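Side-chain contacts in alanine racemase (Acinetobacter baumannii, PDB 4QHR), which is a two-domain protein of the alanine racemase family, with an N-terminal TIM-barrel domain and a C-terminal domain built largely of beta strands: residues 15-20 and 47-52; 36-41 and 213-218; 175-180 and 203-208; 179-182 and 186-189. All coordinates share one frame; numbering follows the deposited sequence.

Overall arrangement
From the N terminus, helix 10-23 supplies the first half of contact 1, whose loop takes in strand 28-32 and helix 42-45 and closes just before strand 54-57. Contact 2 opens inside that loop, at 36-41, and closes only at 213-218, so contacts 1 and 2 cross, and they touch where Asn16 meets Leu214. Almost the whole barrel lies between the two halves of contact 2. Contacts 3 and 4 are nested there, both starting from helix 168-184: contact 4 makes a short link to strand 188-190, while contact 3 runs on to the loop leading into strand 207-208. Their centres are about 7 Å apart, and Asp206 reaches Ala189 between them.

Contact 1. Residues 15-20 and 47-52; sequences YNLNRV and AALNAS
Leu17, on helix 10-23, points its side chain into the turns of 47-52 and carries this side of the contact alone. The 47-52 segment is built from two overlapping type I turns, Ala47 to Asn50 and Leu49 to Ser52, and it is the second that faces the helix. Leu49 comes first: its CD2 methyl lies 4.0 Å from Leu17 CB, so it packs near the root of the helix side chain. The backbone carbonyl of the same residue is the next surface, with Leu49 O 3.9 Å from Leu17 CD2. At Ala51 the CB points toward the helix and lies 4.2 Å from Leu17 CD2, a lighter touch at the exposed border of the contact. Ser52 follows, its OG 3.7 Å from Leu17 CD2 and 4.1 Å from CD1, so the end of the leucine straddles the hydroxyl. Leu17 gets there because CG is anti to the backbone N (chi1 179°), which carries both methyls out from the helix. The hydroxyl itself is turned back on its own turn: Ser52 OG donates to Leu49 O, in the carbonyl plane and on a lone pair, at a doubtfully short 2.5 Å. Leu49 O also takes the turn bond from Ser52 N, so two donors from one residue hold it while Leu17 covers it. Ser52 OG is bonded to Ser31 OG as well. In the barrel, helix 10-23 packs here against strand 28-32, with Leu17 on Ile29 and Ser31, and 47-52 lies in the loop from helix 42-45 to strand 54-57.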
loop_
_atom_site.group_PDB
_atom_site.type_symbol
_atom_site.label_atom_id
_atom_site.label_comp_id
_atom_site.label_asym_id
_atom_site.label_seq_id
_atom_site.Cartn_x
_atom_site.Cartn_y
_atom_site.Cartn_z
ATOM N N TYR A 15 -7.448 -18.157 17.768
ATOM C CA TYR A 15 -8.077 -19.346 17.205
ATOM C C TYR A 15 -7.214 -20.005 16.095
ATOM O O TYR A 15 -7.086 -21.226 16.015
ATOM C CB TYR A 15 -9.451 -18.944 16.644
ATOM C CG TYR A 15 -10.242 -20.065 16.103
ATOM C CD1 TYR A 15 -10.081 -20.490 14.777
ATOM C CD2 TYR A 15 -11.165 -20.728 16.904
ATOM C CE1 TYR A 15 -10.832 -21.545 14.284
ATOM C CE2 TYR A 15 -11.917 -21.762 16.403
ATOM C CZ TYR A 15 -11.749 -22.167 15.104
ATOM O OH TYR A 15 -12.502 -23.198 14.614
ATOM N N ASN A 16 -6.674 -19.173 15.215
ATOM C CA ASN A 16 -5.883 -19.673 14.090
ATOM C C ASN A 16 -4.566 -20.213 14.586
ATOM O O ASN A 16 -4.060 -21.190 14.061
ATOM C CB ASN A 16 -5.656 -18.508 13.131
ATOM C CG ASN A 16 -6.941 -17.975 12.543
ATOM O OD1 ASN A 16 -7.947 -18.709 12.436
ATOM N ND2 ASN A 16 -6.919 -16.723 12.120
ATOM N N LEU A 17 -3.995 -19.586 15.619
ATOM C CA LEU A 17 -2.772 -20.136 16.232
ATOM C C LEU A 17 -3.071 -21.532 16.814
ATOM O O LEU A 17 -2.251 -22.467 16.682
ATOM C CB LEU A 17 -2.225 -19.207 17.299
ATOM C CG LEU A 17 -0.960 -19.685 18.016
ATOM C CD1 LEU A 17 0.163 -20.081 17.082
ATOM C CD2 LEU A 17 -0.477 -18.644 18.989
ATOM N N ASN A 18 -4.259 -21.669 17.403
ATOM C CA ASN A 18 -4.686 -22.922 17.942
ATOM C C ASN A 18 -4.901 -23.946 16.853
ATOM O O ASN A 18 -4.659 -25.137 17.092
ATOM C CB ASN A 18 -5.931 -22.783 18.831
ATOM C CG ASN A 18 -6.237 -24.076 19.566
ATOM O OD1 ASN A 18 -5.456 -24.497 20.432
ATOM N ND2 ASN A 18 -7.298 -24.724 19.203
ATOM N N ARG A 19 -5.341 -23.517 15.667
ATOM C CA ARG A 19 -5.388 -24.396 14.530
ATOM C C ARG A 19 -4.018 -24.969 14.171
ATOM O O ARG A 19 -3.886 -26.174 13.875
ATOM C CB ARG A 19 -6.039 -23.747 13.313
ATOM C CG ARG A 19 -7.518 -23.389 13.490
ATOM C CD ARG A 19 -8.464 -24.585 13.299
ATOM N NE ARG A 19 -8.349 -25.060 11.917
ATOM C CZ ARG A 19 -7.930 -26.260 11.525
ATOM N NH1 ARG A 19 -7.594 -27.231 12.405
ATOM N NH2 ARG A 19 -7.892 -26.539 10.219
ATOM N N VAL A 20 -2.985 -24.138 14.219
ATOM C CA VAL A 20 -1.641 -24.657 13.983
ATOM C C VAL A 20 -1.304 -25.783 14.939
ATOM O O VAL A 20 -0.771 -26.825 14.523
ATOM C CB VAL A 20 -0.531 -23.556 14.098
ATOM C CG1 VAL A 20 0.824 -24.168 13.762
ATOM C CG2 VAL A 20 -0.867 -22.385 13.174
ATOM N N ALA A 47 0.298 -10.012 21.525
ATOM C CA ALA A 47 -0.393 -10.510 22.740
ATOM C C ALA A 47 -1.293 -11.658 22.368
ATOM O O ALA A 47 -1.268 -12.694 23.007
ATOM C CB ALA A 47 -1.184 -9.401 23.427
ATOM N N ALA A 48 -2.076 -11.494 21.298
ATOM C CA ALA A 48 -2.967 -12.588 20.843
ATOM C C ALA A 48 -2.204 -13.845 20.452
ATOM O O ALA A 48 -2.761 -14.953 20.496
ATOM C CB ALA A 48 -3.810 -12.154 19.676
ATOM N N LEU A 49 -0.975 -13.668 20.015
ATOM C CA LEU A 49 -0.126 -14.793 19.580
ATOM C C LEU A 49 0.944 -15.190 20.664
ATOM O O LEU A 49 1.900 -15.901 20.372
ATOM C CB LEU A 49 0.563 -14.440 18.254
ATOM C CG LEU A 49 -0.353 -14.150 17.059
ATOM C CD1 LEU A 49 0.462 -13.587 15.899
ATOM C CD2 LEU A 49 -1.064 -15.433 16.640
ATOM N N ASN A 50 0.745 -14.759 21.902
ATOM C CA ASN A 50 1.740 -14.996 22.945
ATOM C C ASN A 50 2.035 -16.445 23.287
ATOM O O ASN A 50 3.088 -16.736 23.853
ATOM C CB ASN A 50 1.449 -14.175 24.208
ATOM C CG ASN A 50 0.250 -14.634 24.948
ATOM O OD1 ASN A 50 -0.149 -15.784 24.880
ATOM N ND2 ASN A 50 -0.364 -13.723 25.667
ATOM N N ALA A 51 1.139 -17.350 22.956
ATOM C CA ALA A 51 1.414 -18.771 23.127
ATOM C C ALA A 51 2.415 -19.331 22.123
ATOM O O ALA A 51 2.780 -20.477 22.236
ATOM C CB ALA A 51 0.159 -19.561 23.034
ATOM N N SER A 52 2.811 -18.551 21.129
ATOM C CA SER A 52 3.845 -18.943 20.228
ATOM C C SER A 52 5.153 -19.240 21.001
ATOM O O SER A 52 5.477 -18.569 21.983
ATOM C CB SER A 52 4.104 -17.786 19.227
ATOM O OG SER A 52 2.922 -17.357 18.559
#

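Contact 2. Residues 36-41 and 213-218; sequences NAYGHG and MLYGAS
Tyr215 lays its ring against Tyr38 and His40 together, and the three make a buried aromatic cluster. All three have CG anti to the carbonyl carbon; for Tyr215 (chi1 -54°) this swings the ring over the type I' turn from Ala37 to His40, where Ala37 O comes within 3.3 Å of Tyr215 CE1. The two tyrosine side chains run nearly perpendicular, yet their rings form an offset stack, centroids 4.8 Å apart and planes at 26°, and the closest atoms are Tyr38 CG and Tyr215 CE2 at 3.4 Å. Tyr38 CB also sits over the Tyr215 face, a CH-pi contact. The His40 imidazole stacks offset on the same side, its centroid 4.5 Å from that of Tyr215, while Leu214 CB covers the opposite face. These two segments follow strands 28-32 and 207-208, the first and last of the TIM barrel, so the cluster gathers at the ends of adjacent strands. There, Tyr38 OH is hydrogen-bonded to OP1 of the modified residue LLP at position 34, and Tyr215 OH to Met32 O. The imidazole is held at both nitrogens: His40 ND1 donates to Ala37 O at 3.1 Å, in the carbonyl plane though 17° out of the ring plane, and His40 NE2 meets a water at 2.8 Å. That water, in the imidazole plane at its edge, donates to Tyr215 O. Met302 of the second subunit packs on Tyr38.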
loop_
_atom_site.group_PDB
_atom_site.type_symbol
_atom_site.label_atom_id
_atom_site.label_comp_id
_atom_site.label_asym_id
_atom_site.label_seq_id
_atom_site.Cartn_x
_atom_site.Cartn_y
_atom_site.Cartn_z
ATOM N N ASN A 36 5.191 -6.021 9.814
ATOM C CA ASN A 36 4.224 -5.490 10.791
ATOM C C ASN A 36 3.037 -6.422 10.968
ATOM O O ASN A 36 1.865 -6.015 10.866
ATOM C CB ASN A 36 3.747 -4.108 10.384
ATOM C CG ASN A 36 3.030 -3.385 11.499
ATOM O OD1 ASN A 36 3.243 -3.636 12.667
ATOM N ND2 ASN A 36 2.149 -2.494 11.124
ATOM N N ALA A 37 3.382 -7.668 11.224
ATOM C CA ALA A 37 2.457 -8.803 11.353
ATOM C C ALA A 37 1.583 -8.926 10.108
ATOM O O ALA A 37 0.357 -8.924 10.169
ATOM C CB ALA A 37 1.625 -8.703 12.635
ATOM N N TYR A 38 2.251 -9.001 8.954
ATOM C CA TYR A 38 1.586 -9.086 7.651
ATOM C C TYR A 38 0.553 -7.954 7.514
ATOM O O TYR A 38 -0.549 -8.193 7.024
ATOM C CB TYR A 38 0.894 -10.451 7.439
ATOM C CG TYR A 38 1.768 -11.647 7.130
ATOM C CD1 TYR A 38 3.002 -11.819 7.712
ATOM C CD2 TYR A 38 1.326 -12.633 6.244
ATOM C CE1 TYR A 38 3.775 -12.925 7.435
ATOM C CE2 TYR A 38 2.083 -13.741 5.990
ATOM C CZ TYR A 38 3.301 -13.878 6.567
ATOM O OH TYR A 38 4.057 -14.981 6.253
ATOM N N GLY A 39 0.913 -6.752 7.989
ATOM C CA GLY A 39 0.076 -5.559 7.952
ATOM C C GLY A 39 -1.007 -5.417 9.012
ATOM O O GLY A 39 -1.752 -4.451 8.994
ATOM N N HIS A 40 -1.104 -6.402 9.927
ATOM C CA HIS A 40 -2.140 -6.428 10.956
ATOM C C HIS A 40 -1.726 -5.676 12.189
ATOM O O HIS A 40 -2.572 -5.388 13.049
ATOM C CB HIS A 40 -2.483 -7.862 11.316
ATOM C CG HIS A 40 -3.179 -8.589 10.216
ATOM N ND1 HIS A 40 -2.528 -9.085 9.106
ATOM C CD2 HIS A 40 -4.471 -8.937 10.075
ATOM C CE1 HIS A 40 -3.401 -9.682 8.303
ATOM N NE2 HIS A 40 -4.584 -9.626 8.885
ATOM N N GLY A 41 -0.467 -5.270 12.253
ATOM C CA GLY A 41 0.022 -4.446 13.407
ATOM C C GLY A 41 0.615 -5.292 14.515
ATOM O O GLY A 41 -0.104 -6.062 15.182
ATOM N N MET A 213 -1.776 -18.257 7.570
ATOM C CA MET A 213 -2.936 -18.860 8.250
ATOM C C MET A 213 -3.263 -18.206 9.607
ATOM O O MET A 213 -4.436 -18.188 10.022
ATOM C CB MET A 213 -2.798 -20.388 8.433
ATOM C CG MET A 213 -1.665 -20.818 9.323
ATOM S SD MET A 213 -1.385 -22.600 9.308
ATOM C CE MET A 213 -2.819 -23.241 10.165
ATOM N N LEU A 214 -2.257 -17.649 10.273
ATOM C CA LEU A 214 -2.500 -16.939 11.542
ATOM C C LEU A 214 -3.498 -15.792 11.403
ATOM O O LEU A 214 -4.294 -15.533 12.331
ATOM C CB LEU A 214 -1.194 -16.419 12.118
ATOM C CG LEU A 214 -0.058 -17.375 12.463
ATOM C CD1 LEU A 214 1.099 -16.608 13.062
ATOM C CD2 LEU A 214 -0.504 -18.415 13.483
ATOM N N TYR A 215 -3.455 -15.158 10.207
ATOM C CA TYR A 215 -4.211 -13.969 9.860
ATOM C C TYR A 215 -5.594 -14.293 9.251
ATOM O O TYR A 215 -6.392 -13.419 8.961
ATOM C CB TYR A 215 -3.343 -13.053 8.960
ATOM C CG TYR A 215 -2.006 -12.766 9.639
ATOM C CD1 TYR A 215 -1.943 -11.989 10.734
ATOM C CD2 TYR A 215 -0.821 -13.360 9.169
ATOM C CE1 TYR A 215 -0.730 -11.759 11.398
ATOM C CE2 TYR A 215 0.377 -13.168 9.783
ATOM C CZ TYR A 215 0.426 -12.387 10.911
ATOM O OH TYR A 215 1.642 -12.183 11.503
ATOM N N GLY A 216 -5.903 -15.583 9.156
ATOM C CA GLY A 216 -7.181 -15.986 8.635
ATOM C C GLY A 216 -7.350 -15.608 7.195
ATOM O O GLY A 216 -8.389 -15.164 6.779
ATOM N N ALA A 217 -6.312 -15.832 6.434
ATOM C CA ALA A 217 -6.368 -15.782 5.008
ATOM C C ALA A 217 -5.774 -17.112 4.521
ATOM O O ALA A 217 -5.065 -17.817 5.265
ATOM C CB ALA A 217 -5.594 -14.561 4.478
ATOM N N SER A 218 -6.077 -17.457 3.285
ATOM C CA SER A 218 -5.733 -18.791 2.720
ATOM C C SER A 218 -4.382 -18.894 2.027
ATOM O O SER A 218 -4.032 -18.070 1.215
ATOM C CB SER A 218 -6.764 -19.213 1.688
ATOM O OG SER A 218 -6.452 -20.527 1.227
HETATM O O HOH W 1 -6.830 -10.932 7.887
#

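Contact 3. Residues 175-180 and 203-208; sequences QQFLHI and LNFDYV
Phe177 and Phe205 meet where helix 168-184 of the TIM barrel lies over the loop leading into strand 207-208, the last strand of the barrel. The contact is wholly apolar and falls into a ring-to-ring part and a part made by a leucine methyl. In the first the two side chains run antiparallel, one passing the other, with the ring planes inclined at 43° and the centroids 6.0 Å apart. Phe177 offers one corner: its CE2 is 3.7 Å from Phe205 CE2 and 3.9 Å from Phe205 CD2. Seen from Phe177, the other ring arrives at the edge, near the plane. With CG of Phe177 anti to the backbone N (chi1 -171°), its ring stands out from the helix toward the sheet, where it also packs on Ala189 and Leu156. Phe205 rests on Ala189 as well, so both rings touch strand 188-190, the seventh of the barrel, at that residue.

The methyl part belongs to Leu178, one residue on and nearer the solvent. Although its CB does not aim at the loop, chi1 of -62° and an extended chi2 carry CD2 across to it. That one methyl serves two partners, both side chains crossing the leucine at about a right angle. Leu178 CD2 comes to the edge of the Phe205 ring, near its plane, 3.9 Å from Phe205 CZ. On the side of Leu203, a buried residue whose CB points toward the helix, methyl meets methyl, with Leu178 CD2 4.1 Å from Leu203 CD2.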
loop_
_atom_site.group_PDB
_atom_site.type_symbol
_atom_site.label_atom_id
_atom_site.label_comp_id
_atom_site.label_asym_id
_atom_site.label_seq_id
_atom_site.Cartn_x
_atom_site.Cartn_y
_atom_site.Cartn_z
ATOM N N GLN A 175 12.716 -34.374 -0.848
ATOM C CA GLN A 175 13.817 -35.355 -0.908
ATOM C C GLN A 175 15.184 -34.724 -0.637
ATOM O O GLN A 175 16.028 -35.306 0.067
ATOM C CB GLN A 175 13.800 -36.128 -2.261
ATOM C CG GLN A 175 13.059 -37.476 -2.303
ATOM C CD GLN A 175 11.741 -37.546 -1.520
ATOM O OE1 GLN A 175 11.552 -38.429 -0.684
ATOM N NE2 GLN A 175 10.824 -36.630 -1.797
ATOM N N GLN A 176 15.415 -33.533 -1.164
ATOM C CA GLN A 176 16.642 -32.814 -0.845
ATOM C C GLN A 176 16.732 -32.552 0.695
ATOM O O GLN A 176 17.762 -32.824 1.340
ATOM C CB GLN A 176 16.706 -31.536 -1.669
ATOM C CG GLN A 176 17.961 -30.731 -1.491
ATOM C CD GLN A 176 18.445 -30.111 -2.784
ATOM O OE1 GLN A 176 17.781 -30.204 -3.813
ATOM N NE2 GLN A 176 19.605 -29.464 -2.737
ATOM N N PHE A 177 15.643 -32.069 1.276
ATOM C CA PHE A 177 15.577 -31.810 2.707
ATOM C C PHE A 177 15.793 -33.076 3.567
ATOM O O PHE A 177 16.536 -33.024 4.550
ATOM C CB PHE A 177 14.229 -31.191 3.078
ATOM C CG PHE A 177 14.184 -30.695 4.490
ATOM C CD1 PHE A 177 14.809 -29.518 4.820
ATOM C CD2 PHE A 177 13.534 -31.421 5.486
ATOM C CE1 PHE A 177 14.777 -29.055 6.113
ATOM C CE2 PHE A 177 13.511 -30.965 6.796
ATOM C CZ PHE A 177 14.128 -29.790 7.110
ATOM N N LEU A 178 15.148 -34.191 3.211
ATOM C CA LEU A 178 15.312 -35.464 3.965
ATOM C C LEU A 178 16.732 -36.028 3.834
ATOM O O LEU A 178 17.279 -36.563 4.791
ATOM C CB LEU A 178 14.296 -36.516 3.538
ATOM C CG LEU A 178 12.814 -36.202 3.745
ATOM C CD1 LEU A 178 11.887 -37.294 3.205
ATOM C CD2 LEU A 178 12.558 -35.969 5.225
ATOM N N HIS A 179 17.328 -35.885 2.660
ATOM C CA HIS A 179 18.725 -36.297 2.437
ATOM C C HIS A 179 19.640 -35.534 3.360
ATOM O O HIS A 179 20.535 -36.112 3.985
ATOM C CB HIS A 179 19.163 -36.126 0.950
ATOM C CG HIS A 179 20.649 -36.120 0.748
ATOM N ND1 HIS A 179 21.452 -37.192 1.066
ATOM C CD2 HIS A 179 21.479 -35.163 0.264
ATOM C CE1 HIS A 179 22.714 -36.901 0.792
ATOM N NE2 HIS A 179 22.760 -35.671 0.307
ATOM N N ILE A 180 19.411 -34.230 3.482
ATOM C CA ILE A 180 20.306 -33.441 4.286
ATOM C C ILE A 180 20.051 -33.733 5.748
ATOM O O ILE A 180 20.989 -33.857 6.502
ATOM C CB ILE A 180 20.217 -31.937 3.971
ATOM C CG1 ILE A 180 20.613 -31.663 2.510
ATOM C CG2 ILE A 180 21.162 -31.171 4.887
ATOM C CD1 ILE A 180 22.085 -31.883 2.189
ATOM N N LEU A 203 6.342 -33.701 7.654
ATOM C CA LEU A 203 7.493 -32.761 7.631
ATOM C C LEU A 203 7.500 -31.689 8.728
ATOM O O LEU A 203 8.323 -30.770 8.665
ATOM C CB LEU A 203 7.591 -32.091 6.257
ATOM C CG LEU A 203 7.760 -33.053 5.070
ATOM C CD1 LEU A 203 7.890 -32.286 3.788
ATOM C CD2 LEU A 203 8.976 -33.938 5.174
ATOM N N ASN A 204 6.679 -31.842 9.755
ATOM C CA ASN A 204 6.644 -30.875 10.840
ATOM C C ASN A 204 7.968 -30.802 11.579
ATOM O O ASN A 204 8.448 -29.718 11.887
ATOM C CB ASN A 204 5.555 -31.212 11.880
ATOM C CG ASN A 204 4.137 -30.939 11.413
ATOM O OD1 ASN A 204 3.854 -30.307 10.375
ATOM N ND2 ASN A 204 3.257 -31.413 12.157
ATOM N N PHE A 205 8.560 -31.970 11.859
ATOM C CA PHE A 205 9.772 -32.011 12.722
ATOM C C PHE A 205 9.657 -31.118 13.961
ATOM O O PHE A 205 8.607 -31.122 14.642
ATOM C CB PHE A 205 11.008 -31.752 11.876
ATOM C CG PHE A 205 11.178 -32.750 10.771
ATOM C CD1 PHE A 205 11.442 -34.091 11.089
ATOM C CD2 PHE A 205 11.038 -32.394 9.433
ATOM C CE1 PHE A 205 11.582 -35.056 10.096
ATOM C CE2 PHE A 205 11.209 -33.355 8.435
ATOM C CZ PHE A 205 11.457 -34.688 8.774
ATOM N N ASP A 206 10.686 -30.319 14.260
ATOM C CA ASP A 206 10.760 -29.635 15.561
ATOM C C ASP A 206 10.081 -28.255 15.607
ATOM O O ASP A 206 9.566 -27.849 16.647
ATOM C CB ASP A 206 12.219 -29.524 15.939
ATOM C CG ASP A 206 12.908 -30.884 15.895
ATOM O OD1 ASP A 206 12.701 -31.664 16.855
ATOM O OD2 ASP A 206 13.551 -31.208 14.899
ATOM N N TYR A 207 10.103 -27.535 14.497
ATOM C CA TYR A 207 9.524 -26.203 14.387
ATOM C C TYR A 207 8.751 -26.048 13.077
ATOM O O TYR A 207 9.277 -26.287 12.024
ATOM C CB TYR A 207 10.622 -25.140 14.386
ATOM C CG TYR A 207 11.384 -25.003 15.672
ATOM C CD1 TYR A 207 12.523 -25.781 15.907
ATOM C CD2 TYR A 207 10.988 -24.118 16.639
ATOM C CE1 TYR A 207 13.236 -25.674 17.098
ATOM C CE2 TYR A 207 11.703 -23.995 17.827
ATOM C CZ TYR A 207 12.811 -24.791 18.045
ATOM O OH TYR A 207 13.535 -24.668 19.198
ATOM N N VAL A 208 7.497 -25.608 13.179
ATOM C CA VAL A 208 6.723 -25.151 12.035
ATOM C C VAL A 208 6.690 -23.597 12.082
ATOM O O VAL A 208 6.832 -22.971 13.171
ATOM C CB VAL A 208 5.313 -25.788 12.040
ATOM C CG1 VAL A 208 5.438 -27.300 11.904
ATOM C CG2 VAL A 208 4.481 -25.387 13.245
#

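Contact 4. Residues 179-182 and 186-189; sequences HIKE and PILA
Lys181 spans the gap from helix 168-184 to strand 188-190 with the carbon part of its side chain, and the tight part of the contact lies along those carbons. Lys181 CE presses on Ala189 CB at 3.5 Å, closer than carbons usually pack, while Lys181 CD lies 3.9 Å from the same Ala189 CB. Ile187 CG2 is the other neighbour, 3.9 Å from Lys181 CD. The two longer side chains head opposite ways, so the lysine runs alongside the isoleucine on its way to the strand. Its path is bent: chi1 of 176° takes the chain away from the backbone N, then kinks at chi2 and again at chi4 (86°) turn the amino group back toward the loop before the strand.

At that amino end the grip is weaker within the contact. Lys181 NZ gives Ile187 O a weak hydrogen bond of 3.3 Å, and its stronger partner is Asp185, in the connection between the segments, through a salt bridge to OD1. Because Asp185 OD1 also accepts from Ile187 N, one carboxylate ties the lysine and the loop together. On the solvent side Pro186, behind a cis peptide bond, is exposed and turns away from the helix; the Glu182 side chain is not modelled beyond CB.

Helix and strand belong to a beta-alpha-beta unit of the TIM barrel that starts at strand 154-157. Lys181 also touches Leu156 on that strand, and Ile187 touches Cys154 of the same strand and Ile144 of helix 139-149.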
loop_
_atom_site.group_PDB
_atom_site.type_symbol
_atom_site.label_atom_id
_atom_site.label_comp_id
_atom_site.label_asym_id
_atom_site.label_seq_id
_atom_site.Cartn_x
_atom_site.Cartn_y
_atom_site.Cartn_z
ATOM N N HIS A 179 17.328 -35.885 2.660
ATOM C CA HIS A 179 18.725 -36.297 2.437
ATOM C C HIS A 179 19.640 -35.534 3.360
ATOM O O HIS A 179 20.535 -36.112 3.985
ATOM C CB HIS A 179 19.163 -36.126 0.950
ATOM C CG HIS A 179 20.649 -36.120 0.748
ATOM N ND1 HIS A 179 21.452 -37.192 1.066
ATOM C CD2 HIS A 179 21.479 -35.163 0.264
ATOM C CE1 HIS A 179 22.714 -36.901 0.792
ATOM N NE2 HIS A 179 22.760 -35.671 0.307
ATOM N N ILE A 180 19.411 -34.230 3.482
ATOM C CA ILE A 180 20.306 -33.441 4.286
ATOM C C ILE A 180 20.051 -33.733 5.748
ATOM O O ILE A 180 20.989 -33.857 6.502
ATOM C CB ILE A 180 20.217 -31.937 3.971
ATOM C CG1 ILE A 180 20.613 -31.663 2.510
ATOM C CG2 ILE A 180 21.162 -31.171 4.887
ATOM C CD1 ILE A 180 22.085 -31.883 2.189
ATOM N N LYS A 181 18.791 -33.834 6.134
ATOM C CA LYS A 181 18.409 -34.172 7.502
ATOM C C LYS A 181 19.125 -35.493 7.916
ATOM O O LYS A 181 19.909 -35.513 8.880
ATOM C CB LYS A 181 16.892 -34.278 7.585
ATOM C CG LYS A 181 16.241 -34.723 8.903
ATOM C CD LYS A 181 16.491 -33.798 10.023
ATOM C CE LYS A 181 15.422 -33.833 11.092
ATOM N NZ LYS A 181 15.625 -34.871 12.117
ATOM N N GLU A 182 18.875 -36.561 7.155
ATOM C CA GLU A 182 19.519 -37.871 7.372
ATOM C C GLU A 182 21.005 -37.731 7.511
ATOM O O GLU A 182 21.599 -38.213 8.477
ATOM C CB GLU A 182 19.236 -38.861 6.203
ATOM N N PRO A 186 22.183 -36.321 14.318
ATOM C CA PRO A 186 21.010 -35.722 14.948
ATOM C C PRO A 186 20.960 -34.189 14.781
ATOM O O PRO A 186 21.943 -33.505 15.117
ATOM C CB PRO A 186 21.192 -36.098 16.426
ATOM C CG PRO A 186 22.697 -36.186 16.622
ATOM C CD PRO A 186 23.229 -36.693 15.300
ATOM N N ILE A 187 19.826 -33.663 14.308
ATOM C CA ILE A 187 19.665 -32.219 14.135
ATOM C C ILE A 187 18.188 -31.822 14.198
ATOM O O ILE A 187 17.312 -32.572 13.770
ATOM C CB ILE A 187 20.375 -31.741 12.840
ATOM C CG1 ILE A 187 20.526 -30.209 12.768
ATOM C CG2 ILE A 187 19.729 -32.276 11.548
ATOM C CD1 ILE A 187 21.245 -29.746 11.515
ATOM N N LEU A 188 17.932 -30.631 14.741
ATOM C CA LEU A 188 16.621 -30.076 14.686
ATOM C C LEU A 188 16.328 -29.668 13.251
ATOM O O LEU A 188 17.251 -29.378 12.451
ATOM C CB LEU A 188 16.524 -28.844 15.599
ATOM C CG LEU A 188 16.789 -29.114 17.067
ATOM C CD1 LEU A 188 17.135 -27.806 17.782
ATOM C CD2 LEU A 188 15.664 -29.869 17.740
ATOM N N ALA A 189 15.045 -29.619 12.933
ATOM C CA ALA A 189 14.625 -29.258 11.606
ATOM C C ALA A 189 13.292 -28.488 11.562
ATOM O O ALA A 189 12.446 -28.640 12.424
ATOM C CB ALA A 189 14.521 -30.477 10.753
#